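Local structure of NUDIX hydrolase (Alicyclobacillus acidocaldarius subsp. acidocaldarius, 3QSJ) at residues L27-A32 with A84-W89; P167-H170 with A176-W179; T180-M185 with A206-P211. The protein probably hydrolyses phosphorus-containing acid anhydrides, as other Nudix enzymes do, and binds a divalent metal ion, here calcium. One frame throughout, in Å; residues are numbered along the deposited sequence.

Contact 1. Residues L27-A32 with A84-W89. With CA (calcium ion), chain B.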
ATOM      1  N   LEU A  27      -6.492   1.186  -5.951  1.00 16.91           N
ATOM      2  CA  LEU A  27      -7.246   1.122  -4.722  1.00 17.16           C
ATOM      3  C   LEU A  27      -6.883   2.347  -3.892  1.00 18.94           C
ATOM      4  O   LEU A  27      -5.694   2.601  -3.569  1.00 18.01           O
ATOM      5  CB  LEU A  27      -6.892  -0.145  -3.921  1.00 16.80           C
ATOM      6  CG  LEU A  27      -7.562  -1.431  -4.358  1.00 22.80           C
ATOM      7  CD1 LEU A  27      -7.020  -2.587  -3.533  1.00 22.75           C
ATOM      8  CD2 LEU A  27      -9.106  -1.342  -4.134  1.00 22.77           C
ATOM      9  N   VAL A  28      -7.886   3.087  -3.524  0.55 16.54           N
ATOM     10  CA  VAL A  28      -7.630   4.228  -2.657  0.55 15.07           C
ATOM     11  C   VAL A  28      -8.530   4.096  -1.474  0.55 18.86           C
ATOM     12  O   VAL A  28      -9.549   3.388  -1.532  0.55 18.22           O
ATOM     13  CB  VAL A  28      -7.801   5.601  -3.364  0.55 19.37           C
ATOM     14  CG1 VAL A  28      -6.701   5.832  -4.405  0.55 19.49           C
ATOM     15  CG2 VAL A  28      -9.194   5.746  -3.987  0.55 18.71           C
ATOM     16  N   VAL A  29      -8.180   4.806  -0.406  1.00 17.72           N
ATOM     17  CA  VAL A  29      -9.002   4.847   0.812  1.00 18.48           C
ATOM     18  C   VAL A  29      -9.180   6.298   1.258  1.00 21.12           C
ATOM     19  O   VAL A  29      -8.380   7.157   0.883  1.00 20.93           O
ATOM     20  CB  VAL A  29      -8.382   4.002   1.937  1.00 22.13           C
ATOM     21  CG1 VAL A  29      -8.260   2.515   1.483  1.00 21.97           C
ATOM     22  CG2 VAL A  29      -7.020   4.565   2.378  1.00 22.04           C
ATOM     23  N   ARG A  30     -10.221   6.586   2.060  1.00 17.83           N
ATOM     24  CA  ARG A  30     -10.336   7.941   2.601  1.00 18.67           C
ATOM     25  C   ARG A  30     -10.408   7.869   4.117  1.00 22.90           C
ATOM     26  O   ARG A  30     -11.200   7.109   4.652  1.00 22.45           O
ATOM     27  CB  ARG A  30     -11.581   8.659   2.044  1.00 21.35           C
ATOM     28  CG  ARG A  30     -11.712  10.061   2.692  1.00 24.02           C
ATOM     29  CD  ARG A  30     -12.828  10.873   2.081  1.00 26.30           C
ATOM     30  NE  ARG A  30     -14.137  10.244   2.257  1.00 26.28           N
ATOM     31  CZ  ARG A  30     -15.236  10.746   1.717  1.00 47.42           C
ATOM     32  NH1 ARG A  30     -15.188  11.890   1.048  1.00 40.37           N
ATOM     33  NH2 ARG A  30     -16.393  10.117   1.849  1.00 37.27           N
ATOM     34  N   ARG A  31      -9.573   8.644   4.795  1.00 21.74           N
ATOM     35  CA  ARG A  31      -9.589   8.775   6.276  1.00 21.21           C
ATOM     36  C   ARG A  31     -10.887   9.394   6.742  1.00 23.77           C
ATOM     37  O   ARG A  31     -11.340  10.394   6.184  1.00 22.91           O
ATOM     38  CB  ARG A  31      -8.406   9.627   6.756  1.00 18.86           C
ATOM     39  CG  ARG A  31      -7.094   8.977   6.405  1.00 26.35           C
ATOM     40  CD  ARG A  31      -5.935   9.917   6.630  1.00 23.48           C
ATOM     41  NE  ARG A  31      -5.683  10.060   8.054  1.00 28.92           N
ATOM     42  CZ  ARG A  31      -4.946   9.217   8.769  1.00 46.11           C
ATOM     43  NH1 ARG A  31      -4.415   8.142   8.201  1.00 39.28           N
ATOM     44  NH2 ARG A  31      -4.763   9.425  10.061  1.00 41.91           N
ATOM     45  N   ALA A  32     -11.521   8.786   7.746  1.00 20.14           N
ATOM     46  CA  ALA A  32     -12.785   9.299   8.294  1.00 20.41           C
ATOM     47  C   ALA A  32     -12.611  10.743   8.861  1.00 24.84           C
ATOM     48  O   ALA A  32     -11.533  11.104   9.336  1.00 23.27           O
ATOM     49  CB  ALA A  32     -13.269   8.379   9.407  1.00 21.47           C
ATOM     50  N   ALA A  84      -3.413  -5.247   4.164  1.00 16.91           N
ATOM     51  CA  ALA A  84      -4.286  -6.333   4.637  1.00 16.47           C
ATOM     52  C   ALA A  84      -5.170  -5.772   5.738  1.00 18.71           C
ATOM     53  O   ALA A  84      -6.379  -6.053   5.793  1.00 18.45           O
ATOM     54  CB  ALA A  84      -3.423  -7.491   5.167  1.00 17.63           C
ATOM     55  N   GLU A  85      -4.579  -4.955   6.611  1.00 16.02           N
ATOM     56  CA  GLU A  85      -5.359  -4.384   7.717  1.00 16.87           C
ATOM     57  C   GLU A  85      -6.467  -3.490   7.203  1.00 19.75           C
ATOM     58  O   GLU A  85      -7.551  -3.506   7.749  1.00 20.57           O
ATOM     59  CB  GLU A  85      -4.456  -3.524   8.625  1.00 18.70           C
ATOM     60  CG  GLU A  85      -3.410  -4.336   9.376  1.00 18.55           C
ATOM     61  CD  GLU A  85      -2.424  -3.468  10.136  1.00 25.31           C
ATOM     62  OE1 GLU A  85      -2.635  -2.236  10.180  1.00 28.32           O
ATOM     63  OE2 GLU A  85      -1.431  -4.010  10.667  1.00 20.79           O
ATOM     64  N   GLU A  86      -6.167  -2.673   6.181  1.00 17.12           N
ATOM     65  CA  GLU A  86      -7.100  -1.648   5.729  1.00 17.36           C
ATOM     66  C   GLU A  86      -8.189  -2.156   4.810  1.00 20.32           C
ATOM     67  O   GLU A  86      -9.344  -1.740   4.963  1.00 20.32           O
ATOM     68  CB  GLU A  86      -6.265  -0.523   5.065  1.00 18.02           C
ATOM     69  CG  GLU A  86      -5.489   0.270   6.090  1.00 17.50           C
ATOM     70  CD  GLU A  86      -4.729   1.406   5.446  1.00 25.55           C
ATOM     71  OE1 GLU A  86      -5.333   2.139   4.631  1.00 25.37           O
ATOM     72  OE2 GLU A  86      -3.552   1.598   5.822  1.00 22.31           O
ATOM     73  N   ILE A  87      -7.848  -3.046   3.883  1.00 17.49           N
ATOM     74  CA  ILE A  87      -8.832  -3.499   2.883  1.00 18.79           C
ATOM     75  C   ILE A  87      -9.123  -4.993   2.863  1.00 22.27           C
ATOM     76  O   ILE A  87      -9.915  -5.441   2.019  1.00 21.57           O
ATOM     77  CB  ILE A  87      -8.505  -2.911   1.478  1.00 24.03           C
ATOM     78  CG1 ILE A  87      -7.129  -3.411   1.008  1.00 27.01           C
ATOM     79  CG2 ILE A  87      -8.564  -1.349   1.513  1.00 25.33           C
ATOM     80  CD1 ILE A  87      -7.023  -4.332  -0.159  1.00 33.88           C
ATOM     81  N   GLY A  88      -8.525  -5.748   3.790  1.00 18.77           N
ATOM     82  CA  GLY A  88      -8.893  -7.162   3.966  1.00 20.47           C
ATOM     83  C   GLY A  88      -8.377  -8.145   2.931  1.00 22.32           C
ATOM     84  O   GLY A  88      -8.944  -9.241   2.769  1.00 23.12           O
ATOM     85  N   TRP A  89      -7.375  -7.737   2.154  1.00 19.91           N
ATOM     86  CA  TRP A  89      -6.767  -8.665   1.182  1.00 19.75           C
ATOM     87  C   TRP A  89      -5.266  -8.753   1.506  1.00 19.90           C
ATOM     88  O   TRP A  89      -4.600  -7.706   1.669  1.00 16.76           O
ATOM     89  CB  TRP A  89      -6.936  -8.184  -0.279  1.00 19.55           C
ATOM     90  CG  TRP A  89      -8.374  -8.254  -0.763  1.00 20.36           C
ATOM     91  CD1 TRP A  89      -9.344  -7.315  -0.576  1.00 23.60           C
ATOM     92  CD2 TRP A  89      -8.976  -9.294  -1.551  1.00 20.88           C
ATOM     93  NE1 TRP A  89     -10.544  -7.754  -1.093  1.00 24.48           N
ATOM     94  CE2 TRP A  89     -10.349  -8.969  -1.693  1.00 25.43           C
ATOM     95  CE3 TRP A  89      -8.520 -10.528  -2.045  1.00 24.22           C
ATOM     96  CZ2 TRP A  89     -11.247  -9.788  -2.400  1.00 26.39           C
ATOM     97  CZ3 TRP A  89      -9.388 -11.303  -2.789  1.00 26.24           C
ATOM     98  CH2 TRP A  89     -10.723 -10.916  -2.991  1.00 27.47           C
TER
HETATM   99 CA    CA B 230      -2.668   2.100   7.828  1.00 19.08          CA
HETATM  100  O   HOH W   1      -3.722   0.173   8.986  1.00 25.92           O
HETATM  101  O   HOH W   2      -1.830   3.008   9.800  1.00 28.03           O
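Ile87, at the C-terminal end of helix 72-87, lies over two residues of strand 24-31 whose side chains point to the helix, Leu27 and Val29. Its two arms divide the work. The branch methyl CG2 faces Val29, where CG1 comes to 3.9 Å from Ile87 CG2 and the side chains cross at about a right angle. The longer arm meets Leu27 at a slant, with Ile87 CD1 3.8 Å from Leu27 CD1. That arm starts with CG1 held between the backbone N and the carbonyl carbon (chi1 62°), while CG2 sits beside the backbone N; this setting lets both arms reach the strand.

The second methyl of Val29 serves a different neighbour: CG2 lies 3.7 Å from Glu86 OE1, again with the side chains roughly perpendicular. The extended chain beyond CG (chi2 -177°) carries the Glu86 carboxylate past the valine to the calcium ion, which OE2 binds at 2.2 Å. Glu82 and the carbonyl oxygen of Gly46 share this metal, as do two waters, one of which also donates to Glu85 OE1. Arg81 to Gly88 match the R-E-x-x-E-E-x-G run of the Nudix box, and the strand backs the end of this metal-binding helix.

The strand contributes only hydrocarbon; Ile87 answers in kind, while Glu86 sets OE1 against a methyl and OE2 on the cation, which would probably draw charge toward OE2.

Contact 2. Residues P167-H170 with A176-W179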
ATOM      1  N   PRO A 167     -12.461  -3.980  -1.954  1.00 19.78           N
ATOM      2  CA  PRO A 167     -11.808  -3.753  -0.628  1.00 18.02           C
ATOM      3  C   PRO A 167     -12.893  -3.832   0.449  1.00 21.03           C
ATOM      4  O   PRO A 167     -14.085  -3.589   0.179  1.00 22.37           O
ATOM      5  CB  PRO A 167     -11.280  -2.295  -0.738  1.00 18.95           C
ATOM      6  CG  PRO A 167     -12.127  -1.647  -1.750  1.00 24.43           C
ATOM      7  CD  PRO A 167     -12.495  -2.746  -2.760  1.00 21.10           C
ATOM      8  N   ARG A 168     -12.513  -4.264   1.642  1.00 18.90           N
ATOM      9  CA  ARG A 168     -13.457  -4.404   2.742  1.00 20.23           C
ATOM     10  C   ARG A 168     -12.822  -3.706   3.920  1.00 22.57           C
ATOM     11  O   ARG A 168     -11.697  -4.045   4.310  1.00 21.98           O
ATOM     12  CB  ARG A 168     -13.699  -5.850   3.077  1.00 23.55           C
ATOM     13  CG  ARG A 168     -14.949  -6.025   3.970  1.00 36.15           C
ATOM     14  CD  ARG A 168     -15.147  -7.442   4.521  1.00 34.92           C
ATOM     15  NE  ARG A 168     -13.951  -7.864   5.249  1.00 31.98           N
ATOM     16  CZ  ARG A 168     -13.268  -8.976   5.010  1.00 48.32           C
ATOM     17  NH1 ARG A 168     -13.721  -9.869   4.132  1.00 45.09           N
ATOM     18  NH2 ARG A 168     -12.174  -9.242   5.695  1.00 32.21           N
ATOM     19  N   LEU A 169     -13.589  -2.802   4.530  1.00 20.78           N
ATOM     20  CA  LEU A 169     -13.118  -2.053   5.676  1.00 21.12           C
ATOM     21  C   LEU A 169     -13.340  -2.818   6.965  1.00 24.93           C
ATOM     22  O   LEU A 169     -14.289  -3.596   7.074  1.00 26.21           O
ATOM     23  CB  LEU A 169     -13.864  -0.686   5.752  1.00 21.69           C
ATOM     24  CG  LEU A 169     -13.710   0.231   4.531  1.00 26.04           C
ATOM     25  CD1 LEU A 169     -14.523   1.545   4.752  1.00 27.25           C
ATOM     26  CD2 LEU A 169     -12.232   0.554   4.317  1.00 26.14           C
ATOM     27  N   HIS A 170     -12.508  -2.498   7.980  1.00 21.14           N
ATOM     28  CA  HIS A 170     -12.628  -2.966   9.354  1.00 21.68           C
ATOM     29  C   HIS A 170     -12.557  -1.720  10.206  1.00 27.15           C
ATOM     30  O   HIS A 170     -11.638  -0.908  10.023  1.00 26.39           O
ATOM     31  CB  HIS A 170     -11.470  -3.889   9.769  1.00 20.47           C
ATOM     32  CG  HIS A 170     -11.522  -4.193  11.246  1.00 23.79           C
ATOM     33  ND1 HIS A 170     -12.425  -5.114  11.759  1.00 26.40           N
ATOM     34  CD2 HIS A 170     -10.885  -3.585  12.284  1.00 27.10           C
ATOM     35  CE1 HIS A 170     -12.290  -5.064  13.077  1.00 27.39           C
ATOM     36  NE2 HIS A 170     -11.402  -4.141  13.448  1.00 27.59           N
ATOM     37  N   ALA A 176     -14.161   5.083   3.511  1.00 20.30           N
ATOM     38  CA  ALA A 176     -14.408   4.624   2.143  1.00 21.64           C
ATOM     39  C   ALA A 176     -13.175   3.945   1.599  1.00 22.13           C
ATOM     40  O   ALA A 176     -12.071   4.184   2.080  1.00 22.13           O
ATOM     41  CB  ALA A 176     -14.766   5.809   1.267  1.00 23.72           C
ATOM     42  N   ALA A 177     -13.391   3.048   0.640  1.00 20.90           N
ATOM     43  CA  ALA A 177     -12.304   2.334  -0.036  1.00 21.11           C
ATOM     44  C   ALA A 177     -12.882   1.837  -1.317  1.00 25.57           C
ATOM     45  O   ALA A 177     -13.991   1.279  -1.319  1.00 27.32           O
ATOM     46  CB  ALA A 177     -11.829   1.169   0.799  1.00 21.01           C
ATOM     47  N   LEU A 178     -12.188   2.103  -2.437  1.00 22.18           N
ATOM     48  CA  LEU A 178     -12.699   1.696  -3.722  1.00 23.49           C
ATOM     49  C   LEU A 178     -11.646   1.611  -4.805  1.00 23.05           C
ATOM     50  O   LEU A 178     -10.542   2.138  -4.641  1.00 21.23           O
ATOM     51  CB  LEU A 178     -13.887   2.561  -4.186  1.00 25.58           C
ATOM     52  CG  LEU A 178     -13.742   4.063  -4.580  1.00 33.11           C
ATOM     53  CD1 LEU A 178     -12.620   4.772  -3.976  1.00 34.07           C
ATOM     54  CD2 LEU A 178     -13.954   4.320  -6.046  1.00 35.57           C
ATOM     55  N   TRP A 179     -12.018   0.924  -5.897  1.00 20.92           N
ATOM     56  CA  TRP A 179     -11.186   0.880  -7.095  1.00 21.03           C
ATOM     57  C   TRP A 179     -11.584   2.104  -7.929  1.00 23.86           C
ATOM     58  O   TRP A 179     -12.731   2.203  -8.429  1.00 24.78           O
ATOM     59  CB  TRP A 179     -11.490  -0.386  -7.910  1.00 20.88           C
ATOM     60  CG  TRP A 179     -10.807  -1.602  -7.385  1.00 20.57           C
ATOM     61  CD1 TRP A 179     -11.366  -2.650  -6.699  1.00 23.46           C
ATOM     62  CD2 TRP A 179      -9.445  -1.952  -7.616  1.00 19.27           C
ATOM     63  NE1 TRP A 179     -10.443  -3.672  -6.560  1.00 21.41           N
ATOM     64  CE2 TRP A 179      -9.249  -3.260  -7.104  1.00 21.69           C
ATOM     65  CE3 TRP A 179      -8.367  -1.296  -8.249  1.00 20.09           C
ATOM     66  CZ2 TRP A 179      -8.013  -3.915  -7.185  1.00 19.34           C
ATOM     67  CZ3 TRP A 179      -7.155  -1.966  -8.341  1.00 19.62           C
ATOM     68  CH2 TRP A 179      -6.973  -3.218  -7.729  1.00 19.75           C
TER
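Pro167 rests on the backbone and methyl of Ala177, and its ring can be followed atom by atom. CB begins over the alanine methyl, with Pro167 CB 3.8 Å from Ala177 CB. Pro167 CG, the next atom, stays within 3.8 Å of that methyl but also bears on the peptide link that follows, lying 3.5 Å from Ala177 O and 3.8 Å from Leu178 N. CD closes the ring beside the indole of Trp179, where the approach of Pro167 CD to Trp179 CD1 is 4.1 Å and oblique. The indole has its own tether: NE1 is hydrogen-bonded to Gly165 O.

Two residues on, Leu169 also closes on Ala177. Its CD2 methyl comes to 3.6 Å from Ala177 CB, while Leu169 CD1 reaches the backbone of Ala176, 3.8 Å from N. The alanine methyl is thus covered by a proline ring and a leucine methyl, with no hydrogen bond between the segments.

Between them, the backbone of Arg168 is hydrogen-bonded to that of Ile87, at the end of helix 72-87. The pattern is that of a loop after strand 151-160 that folds back along strand 174-181 of the Nudix fold's mixed sheet and meets the C-terminal end of helix 72-87.

Contact 3. Residues T180-M185 with A206-P211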
ATOM      1  N   THR A 180     -10.640   3.009  -8.141  1.00 19.74           N
ATOM      2  CA  THR A 180     -10.990   4.177  -8.939  1.00 20.12           C
ATOM      3  C   THR A 180     -10.066   4.371 -10.131  1.00 24.09           C
ATOM      4  O   THR A 180      -8.864   4.136 -10.003  1.00 21.50           O
ATOM      5  CB  THR A 180     -10.978   5.473  -8.051  1.00 26.34           C
ATOM      6  OG1 THR A 180     -11.395   6.586  -8.847  1.00 28.89           O
ATOM      7  CG2 THR A 180      -9.603   5.765  -7.462  1.00 21.23           C
ATOM      8  N   PRO A 181     -10.559   4.817 -11.295  1.00 25.88           N
ATOM      9  CA  PRO A 181      -9.615   5.182 -12.365  1.00 25.90           C
ATOM     10  C   PRO A 181      -8.711   6.293 -11.779  1.00 30.35           C
ATOM     11  O   PRO A 181      -9.206   7.160 -11.041  1.00 29.10           O
ATOM     12  CB  PRO A 181     -10.522   5.756 -13.453  1.00 28.66           C
ATOM     13  CG  PRO A 181     -11.847   5.270 -13.160  1.00 33.59           C
ATOM     14  CD  PRO A 181     -11.960   5.095 -11.693  1.00 28.82           C
ATOM     15  N   ALA A 182      -7.398   6.227 -12.019  1.00 26.98           N
ATOM     16  CA  ALA A 182      -6.429   7.221 -11.472  1.00 27.35           C
ATOM     17  C   ALA A 182      -6.725   8.648 -11.982  1.00 32.31           C
ATOM     18  O   ALA A 182      -6.605   9.606 -11.219  1.00 33.48           O
ATOM     19  CB  ALA A 182      -5.000   6.797 -11.816  1.00 27.95           C
ATOM     20  N   ARG A 183      -7.186   8.782 -13.250  1.00 28.45           N
ATOM     21  CA  ARG A 183      -7.578  10.081 -13.856  1.00 29.30           C
ATOM     22  C   ARG A 183      -8.711  10.784 -13.064  1.00 38.13           C
ATOM     23  O   ARG A 183      -8.630  12.006 -12.806  1.00 39.71           O
ATOM     24  CB  ARG A 183      -7.998   9.840 -15.317  1.00 31.93           C
ATOM     25  CG  ARG A 183      -7.934  11.073 -16.208  1.00 43.51           C
ATOM     26  CD  ARG A 183      -8.311  10.723 -17.644  1.00 50.71           C
ATOM     27  NE  ARG A 183      -7.404   9.736 -18.242  1.00 57.53           N
ATOM     28  CZ  ARG A 183      -6.338  10.040 -18.977  1.00 78.40           C
ATOM     29  NH1 ARG A 183      -5.575   9.077 -19.479  1.00 69.28           N
ATOM     30  NH2 ARG A 183      -6.025  11.313 -19.215  1.00 61.72           N
ATOM     31  N   ASP A 184      -9.780  10.018 -12.723  1.00 36.42           N
ATOM     32  CA  ASP A 184     -10.969  10.462 -11.966  1.00 37.94           C
ATOM     33  C   ASP A 184     -10.525  11.084 -10.644  1.00 40.70           C
ATOM     34  O   ASP A 184     -10.881  12.216 -10.331  1.00 41.83           O
ATOM     35  CB  ASP A 184     -11.892   9.254 -11.622  1.00 39.94           C
ATOM     36  CG  ASP A 184     -13.000   8.863 -12.592  1.00 49.41           C
ATOM     37  OD1 ASP A 184     -12.870   9.166 -13.798  1.00 49.61           O
ATOM     38  OD2 ASP A 184     -13.965   8.167 -12.149  1.00 50.56           O
HETATM   39  N   MSE A 185      -9.727  10.328  -9.876  1.00 30.74           N
HETATM   40  CA  MSE A 185      -9.250  10.725  -8.562  1.00 26.81           C
HETATM   41  C   MSE A 185      -8.340  11.945  -8.635  1.00 30.22           C
HETATM   42  O   MSE A 185      -8.505  12.893  -7.865  1.00 30.06           O
HETATM   43  CB  MSE A 185      -8.517   9.565  -7.904  1.00 26.04           C
HETATM   44  CG  MSE A 185      -8.237   9.830  -6.456  1.00 31.06           C
HETATM   45 SE   MSE A 185      -9.797  10.467  -5.491  0.59 39.05          SE
HETATM   46  CE  MSE A 185     -10.773   8.947  -5.415  1.00 34.59           C
ATOM     47  N   ALA A 206       1.551   9.734 -12.432  1.00 24.14           N
ATOM     48  CA  ALA A 206       2.429   8.712 -13.056  1.00 24.94           C
ATOM     49  C   ALA A 206       1.560   7.632 -13.653  1.00 26.21           C
ATOM     50  O   ALA A 206       1.795   7.206 -14.769  1.00 25.04           O
ATOM     51  CB  ALA A 206       3.390   8.100 -12.027  1.00 26.01           C
ATOM     52  N   LEU A 207       0.542   7.182 -12.915  1.00 23.42           N
ATOM     53  CA  LEU A 207      -0.408   6.165 -13.406  1.00 22.61           C
ATOM     54  C   LEU A 207      -1.214   6.660 -14.635  1.00 27.69           C
ATOM     55  O   LEU A 207      -1.413   5.906 -15.597  1.00 27.52           O
ATOM     56  CB  LEU A 207      -1.373   5.818 -12.276  1.00 21.07           C
ATOM     57  CG  LEU A 207      -0.773   5.010 -11.104  1.00 20.17           C
ATOM     58  CD1 LEU A 207      -1.859   4.729 -10.057  1.00 21.50           C
ATOM     59  CD2 LEU A 207      -0.115   3.714 -11.601  1.00 22.72           C
ATOM     60  N   VAL A 208      -1.623   7.936 -14.637  1.00 25.63           N
ATOM     61  CA  VAL A 208      -2.373   8.485 -15.789  1.00 25.65           C
ATOM     62  C   VAL A 208      -1.522   8.486 -17.068  1.00 32.04           C
ATOM     63  O   VAL A 208      -2.063   8.228 -18.157  1.00 32.54           O
ATOM     64  CB  VAL A 208      -2.970   9.877 -15.436  1.00 30.75           C
ATOM     65  CG1 VAL A 208      -3.537  10.618 -16.667  1.00 33.10           C
ATOM     66  CG2 VAL A 208      -4.044   9.735 -14.353  1.00 29.08           C
ATOM     67  N   ALA A 209      -0.208   8.767 -16.941  1.00 28.47           N
ATOM     68  CA  ALA A 209       0.724   8.821 -18.083  1.00 31.82           C
ATOM     69  C   ALA A 209       1.052   7.434 -18.607  1.00 36.91           C
ATOM     70  O   ALA A 209       1.575   7.296 -19.697  1.00 40.45           O
ATOM     71  CB  ALA A 209       2.010   9.520 -17.678  1.00 32.98           C
ATOM     72  N   CYS A 210       0.782   6.412 -17.805  1.00 30.88           N
ATOM     73  CA  CYS A 210       1.106   5.042 -18.115  1.00 28.98           C
ATOM     74  C   CYS A 210       0.025   4.309 -18.927  1.00 31.31           C
ATOM     75  O   CYS A 210      -1.115   4.304 -18.514  1.00 29.74           O
ATOM     76  CB  CYS A 210       1.412   4.304 -16.822  1.00 27.86           C
ATOM     77  SG  CYS A 210       2.298   2.770 -17.097  1.00 30.67           S
ATOM     78  N   PRO A 211       0.370   3.629 -20.044  1.00 30.94           N
ATOM     79  CA  PRO A 211      -0.679   2.951 -20.835  1.00 31.17           C
ATOM     80  C   PRO A 211      -1.390   1.788 -20.160  1.00 31.53           C
ATOM     81  O   PRO A 211      -2.594   1.635 -20.352  1.00 31.01           O
ATOM     82  CB  PRO A 211       0.041   2.504 -22.107  1.00 35.06           C
ATOM     83  CG  PRO A 211       1.494   2.466 -21.728  1.00 39.02           C
ATOM     84  CD  PRO A 211       1.686   3.565 -20.716  1.00 33.40           C
TER
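This is a small helix-to-helix contact, apolar at its centre, between the first turn of helix 182-190 and the last turn of helix 198-209. It lies away from the calcium site, its centre about 16 Å from the centre of the chain. The two backbones come close, with the CA atoms of Arg183 and Val208 5.8 Å apart, consistent with the small Ala182 at the interface: Ala182 CB lies 3.8 Å from Leu207 CB and 4.0 Å from Val208 CG2.

Val208 has the largest share of the interface, and its two methyls do separate jobs. CG2 presses on the backbone of the opposing helix, 3.5 Å from Arg183 N and 3.7 Å from Ala182 C. CG1, opposite the backbone N about the first torsion (chi1 169°), instead meets the guanidinium of Arg183, standing 3.5 Å above one face and offset toward its rim, with Arg183 NH2 3.6 Å away. Arg183 folds over the valine because its chain bends at chi3 (-61°), and the two side chains cross at about a right angle. The NH1 end has a long, weak ion pair with Asp23.

With an alanine in place of Val208, the Arg183 guanidinium would probably lose the methyl against one face and turn more freely, and a gap would open against the first turn of helix 182-190.

Leu207 continues to Val14, Ile16 and Val26. Pro181 is the N-cap where strand 174-181 passes directly into helix 182-190, so the contact joins a strand-to-helix junction to a helix packed on the mixed sheet of the Nudix fold.

The three contacts follow one another along the chain, each closing before the next opens. Contacts 1 and 2 lie together, their centres about 5 Å apart, each using one of the neighbouring antiparallel strands 24-31 and 174-181 of the mixed sheet. They are joined by a probable hydrogen bond from Arg30 N to Ala176 O and by packing of Ile87 on Pro167. The centre of contact 3 is about 19 Å from those of contacts 1 and 2. It continues contact 2 in sequence along strand 174-181, and touches contact 1 where Val28 meets Thr180 and Met185. One strand pair thus connects the calcium-bearing helix 72-87 at one end with the later helices 182-190 and 198-209 at the other.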